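Local atomic coordinates of Phikz039 (Pseudomonas phage phikz, PDB entry 3ZBQ), a protein that belongs to the tubulin/FtsZ superfamily as a phage tubulin-like protein, PhuZ, and holds guanosine-5'-diphosphate in its nucleotide pocket. Residues Y102-A107 / K149-V154; I132-S137 / R142-S147; Y166-E171 / R289-E294. All blocks are in the same frame, centred on the assembly; numbering follows the deposited sequence.

The three contacts tie successive strands of one sheet to the helices covering it, and each has a residue at the GDP: S103 and A107 at the phosphates in interaction 1, I132 and S134 beside the base and ribose in interaction 2, N169 at the guanine edge in interaction 3. Interactions 1 and 2 share helix 138-158, their centres about 8 Å apart, and M104 N lies 2.7 Å from I132 O. Interactions 2 and 3, also about 8 Å apart between centres, meet where Y135 OH comes within 2.7 Å of R291 NH2. Between interactions 1 and 3 the centres are about 13 Å apart, and M104 SD packs on Y166 CE1 at 3.6 Å.

Interaction 1: Y102-A107 / K149-V154; sequences YSMGGA and KTFEGV. With GDP (guanosine-5'-diphosphate), chain B.
F151 pushes the outer end of its ring between the side chains of Y102 and M104, which meet it at different corners. Its CE1 lies 3.6 Å from Y102 OH and 4.1 Å from Y102 CE2, near the plane of the tyrosine ring and at its edge. The two aromatic side chains come from opposite directions, one from the helix and one from the strand. M104 crosses F151 at about a right angle: its CE is 3.6 Å from F151 CE2, while its sulfur sits 5.1 Å from the phenyl centroid, close to the edge, a Met-aromatic contact. The bend at the last torsion of M104 (chi3 67°) turns the methyl back toward CE2, so both SD and CE touch the ring. All three side chains are buried, and the polar end of Y102 is satisfied by S129 on the next strand.

Just past Y102 the chain turns to the nucleotide. S103 OG gives a hydrogen bond of 2.8 Å to GDP O2A, and A107 N gives one of 2.7 Å to GDP O3B. G106 packs against the ligand, its CA 3.5 Å from GDP C5'. The end of this strand thus has hydrophobic packing on one side and diphosphate binding on the other, in the glycine-rich phosphate loop of the tubulin/FtsZ fold. Strand 97-103 lies beside strand 127-133, whose V131 touches Y102, M104 and F151; I164 of strand 163-168 also packs on F151, and P114 of helix 109-122 packs on Y102.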
loop_
_atom_site.group_PDB
_atom_site.type_symbol
_atom_site.label_atom_id
_atom_site.label_comp_id
_atom_site.label_asym_id
_atom_site.label_seq_id
_atom_site.Cartn_x
_atom_site.Cartn_y
_atom_site.Cartn_z
ATOM N N TYR A 102 1.518 -0.808 -3.759
ATOM C CA TYR A 102 1.778 -2.259 -3.871
ATOM C C TYR A 102 0.567 -3.105 -3.490
ATOM O O TYR A 102 -0.332 -2.651 -2.779
ATOM C CB TYR A 102 2.959 -2.657 -2.966
ATOM C CG TYR A 102 2.814 -2.162 -1.534
ATOM C CD1 TYR A 102 3.169 -0.863 -1.192
ATOM C CD2 TYR A 102 2.326 -2.997 -0.527
ATOM C CE1 TYR A 102 3.038 -0.399 0.101
ATOM C CE2 TYR A 102 2.197 -2.541 0.783
ATOM C CZ TYR A 102 2.555 -1.241 1.086
ATOM O OH TYR A 102 2.432 -0.753 2.377
ATOM N N SER A 103 0.545 -4.352 -3.959
ATOM C CA SER A 103 -0.506 -5.274 -3.564
ATOM C C SER A 103 -0.145 -5.930 -2.236
ATOM O O SER A 103 1.029 -6.018 -1.876
ATOM C CB SER A 103 -0.674 -6.357 -4.626
ATOM O OG SER A 103 0.526 -7.093 -4.762
ATOM N N MET A 104 -1.154 -6.414 -1.522
ATOM C CA MET A 104 -0.931 -7.158 -0.289
ATOM C C MET A 104 -0.833 -8.671 -0.513
ATOM O O MET A 104 -0.263 -9.391 0.311
ATOM C CB MET A 104 -2.065 -6.871 0.690
ATOM C CG MET A 104 -2.100 -5.427 1.131
ATOM S SD MET A 104 -3.650 -4.988 1.959
ATOM C CE MET A 104 -3.534 -5.964 3.453
ATOM N N GLY A 105 -1.408 -9.150 -1.603
ATOM C CA GLY A 105 -1.508 -10.591 -1.817
ATOM C C GLY A 105 -0.368 -11.203 -2.602
ATOM O O GLY A 105 -0.293 -12.427 -2.764
ATOM N N GLY A 106 0.513 -10.345 -3.106
ATOM C CA GLY A 106 1.688 -10.788 -3.824
ATOM C C GLY A 106 2.882 -10.971 -2.903
ATOM O O GLY A 106 2.728 -11.035 -1.682
ATOM N N ALA A 107 4.075 -11.068 -3.487
ATOM C CA ALA A 107 5.293 -11.345 -2.726
ATOM C C ALA A 107 6.257 -10.162 -2.666
ATOM O O ALA A 107 6.864 -9.898 -1.630
ATOM C CB ALA A 107 6.012 -12.559 -3.312
ATOM N N LYS A 149 -0.900 -7.680 9.009
ATOM C CA LYS A 149 -0.089 -7.806 10.212
ATOM C C LYS A 149 1.208 -7.020 10.089
ATOM O O LYS A 149 1.669 -6.416 11.066
ATOM C CB LYS A 149 0.200 -9.285 10.496
ATOM C CG LYS A 149 -0.995 -10.041 11.068
ATOM C CD LYS A 149 -0.728 -11.542 11.050
ATOM C CE LYS A 149 -1.946 -12.348 11.492
ATOM N NZ LYS A 149 -2.292 -12.108 12.913
ATOM N N THR A 150 1.783 -7.013 8.888
ATOM C CA THR A 150 3.005 -6.256 8.612
ATOM C C THR A 150 2.806 -4.754 8.883
ATOM O O THR A 150 3.674 -4.107 9.458
ATOM C CB THR A 150 3.469 -6.485 7.163
ATOM O OG1 THR A 150 3.916 -7.855 7.019
ATOM C CG2 THR A 150 4.591 -5.524 6.771
ATOM N N PHE A 151 1.669 -4.206 8.462
ATOM C CA PHE A 151 1.392 -2.778 8.700
ATOM C C PHE A 151 1.488 -2.464 10.182
ATOM O O PHE A 151 1.972 -1.404 10.587
ATOM C CB PHE A 151 -0.008 -2.403 8.214
ATOM C CG PHE A 151 -0.254 -2.687 6.751
ATOM C CD1 PHE A 151 0.798 -2.737 5.837
ATOM C CD2 PHE A 151 -1.552 -2.877 6.291
ATOM C CE1 PHE A 151 0.559 -2.990 4.489
ATOM C CE2 PHE A 151 -1.803 -3.130 4.939
ATOM C CZ PHE A 151 -0.747 -3.181 4.039
ATOM N N GLU A 152 0.999 -3.386 10.998
ATOM C CA GLU A 152 1.012 -3.212 12.444
ATOM C C GLU A 152 2.437 -3.320 12.967
ATOM O O GLU A 152 2.849 -2.543 13.833
ATOM C CB GLU A 152 0.115 -4.261 13.101
ATOM C CG GLU A 152 -0.436 -3.875 14.471
ATOM C CD GLU A 152 -1.684 -2.996 14.394
ATOM O OE1 GLU A 152 -1.724 -2.059 13.567
ATOM O OE2 GLU A 152 -2.632 -3.231 15.180
ATOM N N GLY A 153 3.187 -4.278 12.425
ATOM C CA GLY A 153 4.582 -4.472 12.791
ATOM C C GLY A 153 5.450 -3.287 12.396
ATOM O O GLY A 153 6.317 -2.850 13.163
ATOM N N VAL A 154 5.229 -2.761 11.192
ATOM C CA VAL A 154 5.987 -1.600 10.731
ATOM C C VAL A 154 5.636 -0.357 11.565
ATOM O O VAL A 154 6.517 0.437 11.905
ATOM C CB VAL A 154 5.784 -1.342 9.214
ATOM C CG1 VAL A 154 6.347 0.020 8.811
ATOM C CG2 VAL A 154 6.437 -2.465 8.390
HETATM P PB GDP B . 4.080 -8.995 -6.691
HETATM O O1B GDP B . 4.778 -8.648 -7.981
HETATM O O2B GDP B . 4.031 -7.789 -5.774
HETATM O O3B GDP B . 4.738 -10.160 -5.993
HETATM O O3A GDP B . 2.560 -9.445 -6.959
HETATM P PA GDP B . 1.514 -8.718 -7.939
HETATM O O1A GDP B . 1.888 -8.687 -9.402
HETATM O O2A GDP B . 1.202 -7.328 -7.424
HETATM O "O5'" GDP B . 0.227 -9.646 -7.773
HETATM C "C5'" GDP B . -0.328 -9.923 -6.493
HETATM C "C4'" GDP B . -1.838 -9.701 -6.547
HETATM O "O4'" GDP B . -2.107 -8.309 -6.715
HETATM C "C3'" GDP B . -2.519 -10.372 -7.724
HETATM O "O3'" GDP B . -2.883 -11.720 -7.385
HETATM C "C2'" GDP B . -3.726 -9.495 -7.955
HETATM O "O2'" GDP B . -4.757 -9.853 -7.034
HETATM C "C1'" GDP B . -3.275 -8.121 -7.513
HETATM N N9 GDP B . -2.879 -7.266 -8.652
HETATM C C8 GDP B . -1.782 -7.364 -9.428
HETATM N N7 GDP B . -1.758 -6.379 -10.358
HETATM C C5 GDP B . -2.853 -5.614 -10.171
HETATM C C6 GDP B . -3.451 -4.411 -10.794
HETATM O O6 GDP B . -2.890 -3.830 -11.759
HETATM N N1 GDP B . -4.604 -3.955 -10.272
HETATM C C2 GDP B . -5.224 -4.552 -9.232
HETATM N N2 GDP B . -6.394 -4.053 -8.760
HETATM N N3 GDP B . -4.734 -5.650 -8.618
HETATM C C4 GDP B . -3.579 -6.208 -9.042
#

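Interaction 2: I132-S137 / R142-S147; sequences IGSYDS and RNSSGS. With GDP (guanosine-5'-diphosphate), chain B.
S144 OG donates a 2.7 Å hydrogen bond to S134 O, fixing the helix to the backbone after G133. The hydroxyl arrives in the carbonyl plane, on a lone pair, with a C=O...O angle of 130°. S144 OG is also 3.1 Å from S134 N, so it lies against both polar backbone atoms of one residue. What puts it there is the first torsion of S144 (chi1 -67°), which holds OG beside its own backbone N and anti to the carbonyl carbon, on the side of the helix turned to the strand. S140 O, one helical turn earlier, is a weaker, competing partner of the same hydroxyl.

The approach of the two backbones is close, 5.8 Å between G133 CA and S144 CA. S144 OG also packs 4.1 Å from G133 C. The side chain of S134 takes little part in gripping the helix: its OG stays 4.0 Å from S144 OG and instead lies near the ribose, its CB 3.5 Å from GDP O2'. Two residues earlier, I132 lays its CD1 against the base, 3.7 Å from GDP C2. The carbonyl of S134 is therefore held from the helix while its side chain borders the nucleotide.

Farther along the loop, S137 takes the N-cap position and its side chain caps a backbone N of the helix that follows. N143 and S147 on the same helix reach back to the carbonyls of G105 and M104, joining it to the neighbouring phosphate-binding loop. The arrangement is the strand-to-helix turn of a beta-alpha-beta unit (strand 127-133, helix 138-158, strand 163-168), with the nucleotide at the carboxyl ends of parallel strands, as in the Rossmann-like nucleotide-binding domain of tubulin and FtsZ.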
loop_
_atom_site.group_PDB
_atom_site.type_symbol
_atom_site.label_atom_id
_atom_site.label_comp_id
_atom_site.label_asym_id
_atom_site.label_seq_id
_atom_site.Cartn_x
_atom_site.Cartn_y
_atom_site.Cartn_z
ATOM N N ILE A 132 -3.553 -2.950 -2.101
ATOM C CA ILE A 132 -4.631 -3.775 -2.661
ATOM C C ILE A 132 -4.735 -5.124 -1.951
ATOM O O ILE A 132 -3.788 -5.920 -1.968
ATOM C CB ILE A 132 -4.421 -4.037 -4.178
ATOM C CG1 ILE A 132 -4.261 -2.715 -4.936
ATOM C CG2 ILE A 132 -5.578 -4.852 -4.763
ATOM C CD1 ILE A 132 -3.684 -2.864 -6.340
ATOM N N GLY A 133 -5.885 -5.388 -1.331
ATOM C CA GLY A 133 -6.100 -6.674 -0.681
ATOM C C GLY A 133 -6.662 -7.694 -1.658
ATOM O O GLY A 133 -7.468 -7.348 -2.526
ATOM N N SER A 134 -6.235 -8.949 -1.539
ATOM C CA SER A 134 -6.775 -10.005 -2.399
ATOM C C SER A 134 -6.787 -11.341 -1.674
ATOM O O SER A 134 -6.108 -11.522 -0.657
ATOM C CB SER A 134 -6.012 -10.099 -3.731
ATOM O OG SER A 134 -4.667 -10.527 -3.550
ATOM N N TYR A 135 -7.558 -12.287 -2.198
ATOM C CA TYR A 135 -7.733 -13.553 -1.514
ATOM C C TYR A 135 -8.240 -14.602 -2.479
ATOM O O TYR A 135 -9.075 -15.426 -2.102
ATOM C CB TYR A 135 -8.719 -13.408 -0.355
ATOM C CG TYR A 135 -9.880 -12.508 -0.668
ATOM C CD1 TYR A 135 -10.994 -12.979 -1.348
ATOM C CD2 TYR A 135 -9.864 -11.174 -0.271
ATOM C CE1 TYR A 135 -12.062 -12.142 -1.632
ATOM C CE2 TYR A 135 -10.915 -10.337 -0.552
ATOM C CZ TYR A 135 -12.008 -10.817 -1.231
ATOM O OH TYR A 135 -13.053 -9.957 -1.488
ATOM N N ASP A 136 -7.733 -14.566 -3.714
ATOM C CA ASP A 136 -8.188 -15.501 -4.757
ATOM C C ASP A 136 -7.653 -16.915 -4.582
ATOM O O ASP A 136 -8.026 -17.821 -5.333
ATOM C CB ASP A 136 -7.891 -14.970 -6.176
ATOM C CG ASP A 136 -6.402 -14.946 -6.511
ATOM O OD1 ASP A 136 -5.572 -14.892 -5.582
ATOM O OD2 ASP A 136 -6.053 -14.975 -7.719
ATOM N N SER A 137 -6.794 -17.122 -3.589
ATOM C CA SER A 137 -6.337 -18.470 -3.254
ATOM C C SER A 137 -5.836 -18.485 -1.824
ATOM O O SER A 137 -5.695 -17.431 -1.194
ATOM C CB SER A 137 -5.217 -18.936 -4.191
ATOM O OG SER A 137 -4.017 -18.231 -3.935
ATOM N N ARG A 142 -3.217 -15.743 2.567
ATOM C CA ARG A 142 -2.144 -15.807 3.550
ATOM C C ARG A 142 -1.233 -14.577 3.412
ATOM O O ARG A 142 -0.826 -13.964 4.411
ATOM C CB ARG A 142 -1.351 -17.100 3.357
ATOM C CG ARG A 142 -0.306 -17.363 4.415
ATOM C CD ARG A 142 0.582 -18.520 3.995
ATOM N NE ARG A 142 -0.213 -19.672 3.586
ATOM C CZ ARG A 142 0.247 -20.686 2.856
ATOM N NH1 ARG A 142 1.508 -20.698 2.447
ATOM N NH2 ARG A 142 -0.562 -21.685 2.532
ATOM N N ASN A 143 -0.936 -14.201 2.170
ATOM C CA ASN A 143 -0.118 -13.012 1.930
ATOM C C ASN A 143 -0.799 -11.729 2.370
ATOM O O ASN A 143 -0.157 -10.873 2.991
ATOM C CB ASN A 143 0.296 -12.909 0.460
ATOM C CG ASN A 143 1.317 -13.957 0.075
ATOM O OD1 ASN A 143 1.925 -14.591 0.946
ATOM N ND2 ASN A 143 1.519 -14.146 -1.229
ATOM N N SER A 144 -2.090 -11.587 2.058
ATOM C CA SER A 144 -2.818 -10.369 2.448
ATOM C C SER A 144 -2.960 -10.275 3.970
ATOM O O SER A 144 -2.855 -9.179 4.549
ATOM C CB SER A 144 -4.189 -10.285 1.756
ATOM O OG SER A 144 -4.066 -10.102 0.350
ATOM N N SER A 145 -3.180 -11.413 4.632
ATOM C CA SER A 145 -3.231 -11.420 6.102
ATOM C C SER A 145 -1.885 -11.044 6.711
ATOM O O SER A 145 -1.822 -10.263 7.674
ATOM C CB SER A 145 -3.683 -12.778 6.643
ATOM O OG SER A 145 -4.984 -13.095 6.189
ATOM N N GLY A 146 -0.810 -11.604 6.162
ATOM C CA GLY A 146 0.534 -11.239 6.595
ATOM C C GLY A 146 0.839 -9.769 6.348
ATOM O O GLY A 146 1.483 -9.102 7.161
ATOM N N SER A 147 0.379 -9.249 5.216
ATOM C CA SER A 147 0.583 -7.838 4.921
ATOM C C SER A 147 -0.148 -6.963 5.914
ATOM O O SER A 147 0.376 -5.919 6.334
ATOM C CB SER A 147 0.125 -7.509 3.499
ATOM O OG SER A 147 1.015 -8.059 2.547
HETATM P PB GDP B . 4.080 -8.995 -6.691
HETATM O O1B GDP B . 4.778 -8.648 -7.981
HETATM O O2B GDP B . 4.031 -7.789 -5.774
HETATM O O3B GDP B . 4.738 -10.160 -5.993
HETATM O O3A GDP B . 2.560 -9.445 -6.959
HETATM P PA GDP B . 1.514 -8.718 -7.939
HETATM O O1A GDP B . 1.888 -8.687 -9.402
HETATM O O2A GDP B . 1.202 -7.328 -7.424
HETATM O "O5'" GDP B . 0.227 -9.646 -7.773
HETATM C "C5'" GDP B . -0.328 -9.923 -6.493
HETATM C "C4'" GDP B . -1.838 -9.701 -6.547
HETATM O "O4'" GDP B . -2.107 -8.309 -6.715
HETATM C "C3'" GDP B . -2.519 -10.372 -7.724
HETATM O "O3'" GDP B . -2.883 -11.720 -7.385
HETATM C "C2'" GDP B . -3.726 -9.495 -7.955
HETATM O "O2'" GDP B . -4.757 -9.853 -7.034
HETATM C "C1'" GDP B . -3.275 -8.121 -7.513
HETATM N N9 GDP B . -2.879 -7.266 -8.652
HETATM C C8 GDP B . -1.782 -7.364 -9.428
HETATM N N7 GDP B . -1.758 -6.379 -10.358
HETATM C C5 GDP B . -2.853 -5.614 -10.171
HETATM C C6 GDP B . -3.451 -4.411 -10.794
HETATM O O6 GDP B . -2.890 -3.830 -11.759
HETATM N N1 GDP B . -4.604 -3.955 -10.272
HETATM C C2 GDP B . -5.224 -4.552 -9.232
HETATM N N2 GDP B . -6.394 -4.053 -8.760
HETATM N N3 GDP B . -4.734 -5.650 -8.618
HETATM C C4 GDP B . -3.579 -6.208 -9.042
#

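Interaction 3: Y166-E171 / R289-E294; sequences YHENVE and RKRLEE. With GDP (guanosine-5'-diphosphate), chain B.
A surface salt bridge joins strand 163-168 to the long helix 284-304: E168 OE2 lies 3.3 Å from R291 NE. The carboxylate and guanidinium planes are nearly parallel (10°) but offset, so OE2 meets NE obliquely and the hydrogen bond is bent (N-H...O 142°) and weak. The side chains cross at about a right angle. R291 CG, 3.6 Å from E168 OE1, is placed by the first torsion; the bend at the second (chi2 64°) then swings CD and NE toward OE2.

Two tyrosines steady the carboxylate. Y166 OH donates to E168 OE1 at 3.1 Å, using the anti lone pair of that oxygen, with OE1 in the plane of the tyrosine ring. Y135 OH is hydrogen-bonded to both E168 OE2 and R291 NH2, bridging the two charges.

The next residue, N169, at the centre of an inverse gamma turn, faces the ligand. N169 OD1 accepts from GDP N2 at 2.9 Å, and N169 ND2 donates to GDP N3 at 3.1 Å, a paired grip on the guanine edge; ND2 also donates to the ribose O2'.

Along the helix, R289 NH1 makes a salt bridge of 2.8 Å to E293 OE2, reached from above the carboxylate plane. Strand 163-168 runs beside strand 127-133, with helix 175-192 packed on H167 and N169, while L292 of helix 284-304 rests on L141 and S145 of helix 138-158.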
loop_
_atom_site.group_PDB
_atom_site.type_symbol
_atom_site.label_atom_id
_atom_site.label_comp_id
_atom_site.label_asym_id
_atom_site.label_seq_id
_atom_site.Cartn_x
_atom_site.Cartn_y
_atom_site.Cartn_z
ATOM N N TYR A 166 -6.720 1.795 1.538
ATOM C CA TYR A 166 -6.999 0.386 1.239
ATOM C C TYR A 166 -8.015 0.156 0.122
ATOM O O TYR A 166 -9.087 0.774 0.088
ATOM C CB TYR A 166 -7.459 -0.338 2.513
ATOM C CG TYR A 166 -7.826 -1.789 2.255
ATOM C CD1 TYR A 166 -6.840 -2.751 2.094
ATOM C CD2 TYR A 166 -9.158 -2.189 2.165
ATOM C CE1 TYR A 166 -7.160 -4.081 1.853
ATOM C CE2 TYR A 166 -9.494 -3.520 1.924
ATOM C CZ TYR A 166 -8.494 -4.456 1.774
ATOM O OH TYR A 166 -8.817 -5.779 1.524
ATOM N N HIS A 167 -7.690 -0.777 -0.771
ATOM C CA HIS A 167 -8.574 -1.132 -1.861
ATOM C C HIS A 167 -8.634 -2.636 -1.904
ATOM O O HIS A 167 -7.615 -3.293 -1.819
ATOM C CB HIS A 167 -8.028 -0.603 -3.187
ATOM C CG HIS A 167 -7.893 0.887 -3.206
ATOM N ND1 HIS A 167 -8.806 1.702 -3.832
ATOM C CD2 HIS A 167 -6.977 1.706 -2.636
ATOM C CE1 HIS A 167 -8.462 2.969 -3.645
ATOM N NE2 HIS A 167 -7.354 2.996 -2.925
ATOM N N GLU A 168 -9.831 -3.172 -2.028
ATOM C CA GLU A 168 -9.975 -4.618 -2.088
ATOM C C GLU A 168 -10.274 -5.077 -3.495
ATOM O O GLU A 168 -11.153 -4.517 -4.158
ATOM C CB GLU A 168 -11.105 -5.029 -1.164
ATOM C CG GLU A 168 -11.223 -6.515 -0.971
ATOM C CD GLU A 168 -12.151 -6.826 0.164
ATOM O OE1 GLU A 168 -11.811 -6.475 1.318
ATOM O OE2 GLU A 168 -13.219 -7.399 -0.106
ATOM N N ASN A 169 -9.543 -6.092 -3.960
ATOM C CA ASN A 169 -9.915 -6.783 -5.182
ATOM C C ASN A 169 -11.066 -7.710 -4.821
ATOM O O ASN A 169 -10.858 -8.886 -4.504
ATOM C CB ASN A 169 -8.744 -7.604 -5.743
ATOM C CG ASN A 169 -7.815 -6.786 -6.639
ATOM O OD1 ASN A 169 -8.106 -5.640 -6.987
ATOM N ND2 ASN A 169 -6.694 -7.393 -7.040
ATOM N N VAL A 170 -12.276 -7.161 -4.825
ATOM C CA VAL A 170 -13.458 -7.948 -4.520
ATOM C C VAL A 170 -13.595 -9.026 -5.582
ATOM O O VAL A 170 -13.614 -8.740 -6.780
ATOM C CB VAL A 170 -14.728 -7.088 -4.452
ATOM C CG1 VAL A 170 -15.922 -7.953 -4.110
ATOM C CG2 VAL A 170 -14.571 -6.009 -3.376
ATOM N N GLU A 171 -13.636 -10.271 -5.128
ATOM C CA GLU A 171 -13.776 -11.409 -6.015
ATOM C C GLU A 171 -14.925 -11.170 -6.993
ATOM O O GLU A 171 -16.064 -10.933 -6.575
ATOM C CB GLU A 171 -14.036 -12.651 -5.166
ATOM C CG GLU A 171 -14.047 -13.956 -5.898
ATOM C CD GLU A 171 -14.369 -15.111 -4.962
ATOM O OE1 GLU A 171 -15.274 -14.959 -4.105
ATOM O OE2 GLU A 171 -13.724 -16.176 -5.092
ATOM N N ARG A 289 -9.453 -6.569 8.866
ATOM C CA ARG A 289 -9.059 -7.728 9.663
ATOM C C ARG A 289 -10.183 -8.764 9.697
ATOM O O ARG A 289 -9.972 -9.968 9.454
ATOM C CB ARG A 289 -8.690 -7.294 11.085
ATOM C CG ARG A 289 -8.018 -8.387 11.918
ATOM C CD ARG A 289 -8.205 -8.154 13.427
ATOM N NE ARG A 289 -9.613 -8.255 13.813
ATOM C CZ ARG A 289 -10.260 -9.406 13.984
ATOM N NH1 ARG A 289 -9.627 -10.559 13.815
ATOM N NH2 ARG A 289 -11.539 -9.407 14.323
ATOM N N LYS A 290 -11.388 -8.278 9.966
ATOM C CA LYS A 290 -12.579 -9.129 10.027
ATOM C C LYS A 290 -12.857 -9.812 8.683
ATOM O O LYS A 290 -13.192 -11.001 8.627
ATOM C CB LYS A 290 -13.783 -8.283 10.485
ATOM C CG LYS A 290 -15.087 -9.061 10.637
ATOM C CD LYS A 290 -14.949 -10.193 11.653
ATOM C CE LYS A 290 -16.266 -10.948 11.811
ATOM N NZ LYS A 290 -16.098 -12.169 12.636
ATOM N N ARG A 291 -12.700 -9.064 7.596
ATOM C CA ARG A 291 -12.941 -9.592 6.256
ATOM C C ARG A 291 -11.971 -10.717 5.905
ATOM O O ARG A 291 -12.363 -11.740 5.325
ATOM C CB ARG A 291 -12.827 -8.464 5.226
ATOM C CG ARG A 291 -12.853 -8.908 3.765
ATOM C CD ARG A 291 -14.168 -9.551 3.369
ATOM N NE ARG A 291 -14.230 -9.809 1.928
ATOM C CZ ARG A 291 -15.135 -10.590 1.344
ATOM N NH1 ARG A 291 -16.068 -11.192 2.070
ATOM N NH2 ARG A 291 -15.114 -10.766 0.034
ATOM N N LEU A 292 -10.701 -10.534 6.250
ATOM C CA LEU A 292 -9.699 -11.548 5.942
ATOM C C LEU A 292 -9.867 -12.754 6.859
ATOM O O LEU A 292 -9.656 -13.899 6.443
ATOM C CB LEU A 292 -8.280 -10.972 6.046
ATOM C CG LEU A 292 -7.952 -9.831 5.082
ATOM C CD1 LEU A 292 -6.513 -9.370 5.240
ATOM C CD2 LEU A 292 -8.231 -10.237 3.645
ATOM N N GLU A 293 -10.253 -12.497 8.104
ATOM C CA GLU A 293 -10.511 -13.574 9.057
ATOM C C GLU A 293 -11.614 -14.494 8.542
ATOM O O GLU A 293 -11.478 -15.724 8.566
ATOM C CB GLU A 293 -10.884 -13.000 10.424
ATOM C CG GLU A 293 -11.109 -14.039 11.519
ATOM C CD GLU A 293 -11.338 -13.390 12.878
ATOM O OE1 GLU A 293 -12.492 -13.010 13.170
ATOM O OE2 GLU A 293 -10.359 -13.252 13.645
ATOM N N GLU A 294 -12.694 -13.897 8.049
ATOM C CA GLU A 294 -13.808 -14.670 7.503
ATOM C C GLU A 294 -13.384 -15.470 6.280
ATOM O O GLU A 294 -13.777 -16.630 6.133
ATOM C CB GLU A 294 -14.984 -13.755 7.148
ATOM C CG GLU A 294 -15.680 -13.155 8.361
ATOM C CD GLU A 294 -16.519 -11.940 8.012
ATOM O OE1 GLU A 294 -16.413 -11.451 6.863
ATOM O OE2 GLU A 294 -17.284 -11.475 8.888
HETATM P PB GDP B . 4.080 -8.995 -6.691
HETATM O O1B GDP B . 4.778 -8.648 -7.981
HETATM O O2B GDP B . 4.031 -7.789 -5.774
HETATM O O3B GDP B . 4.738 -10.160 -5.993
HETATM O O3A GDP B . 2.560 -9.445 -6.959
HETATM P PA GDP B . 1.514 -8.718 -7.939
HETATM O O1A GDP B . 1.888 -8.687 -9.402
HETATM O O2A GDP B . 1.202 -7.328 -7.424
HETATM O "O5'" GDP B . 0.227 -9.646 -7.773
HETATM C "C5'" GDP B . -0.328 -9.923 -6.493
HETATM C "C4'" GDP B . -1.838 -9.701 -6.547
HETATM O "O4'" GDP B . -2.107 -8.309 -6.715
HETATM C "C3'" GDP B . -2.519 -10.372 -7.724
HETATM O "O3'" GDP B . -2.883 -11.720 -7.385
HETATM C "C2'" GDP B . -3.726 -9.495 -7.955
HETATM O "O2'" GDP B . -4.757 -9.853 -7.034
HETATM C "C1'" GDP B . -3.275 -8.121 -7.513
HETATM N N9 GDP B . -2.879 -7.266 -8.652
HETATM C C8 GDP B . -1.782 -7.364 -9.428
HETATM N N7 GDP B . -1.758 -6.379 -10.358
HETATM C C5 GDP B . -2.853 -5.614 -10.171
HETATM C C6 GDP B . -3.451 -4.411 -10.794
HETATM O O6 GDP B . -2.890 -3.830 -11.759
HETATM N N1 GDP B . -4.604 -3.955 -10.272
HETATM C C2 GDP B . -5.224 -4.552 -9.232
HETATM N N2 GDP B . -6.394 -4.053 -8.760
HETATM N N3 GDP B . -4.734 -5.650 -8.618
HETATM C C4 GDP B . -3.579 -6.208 -9.042
#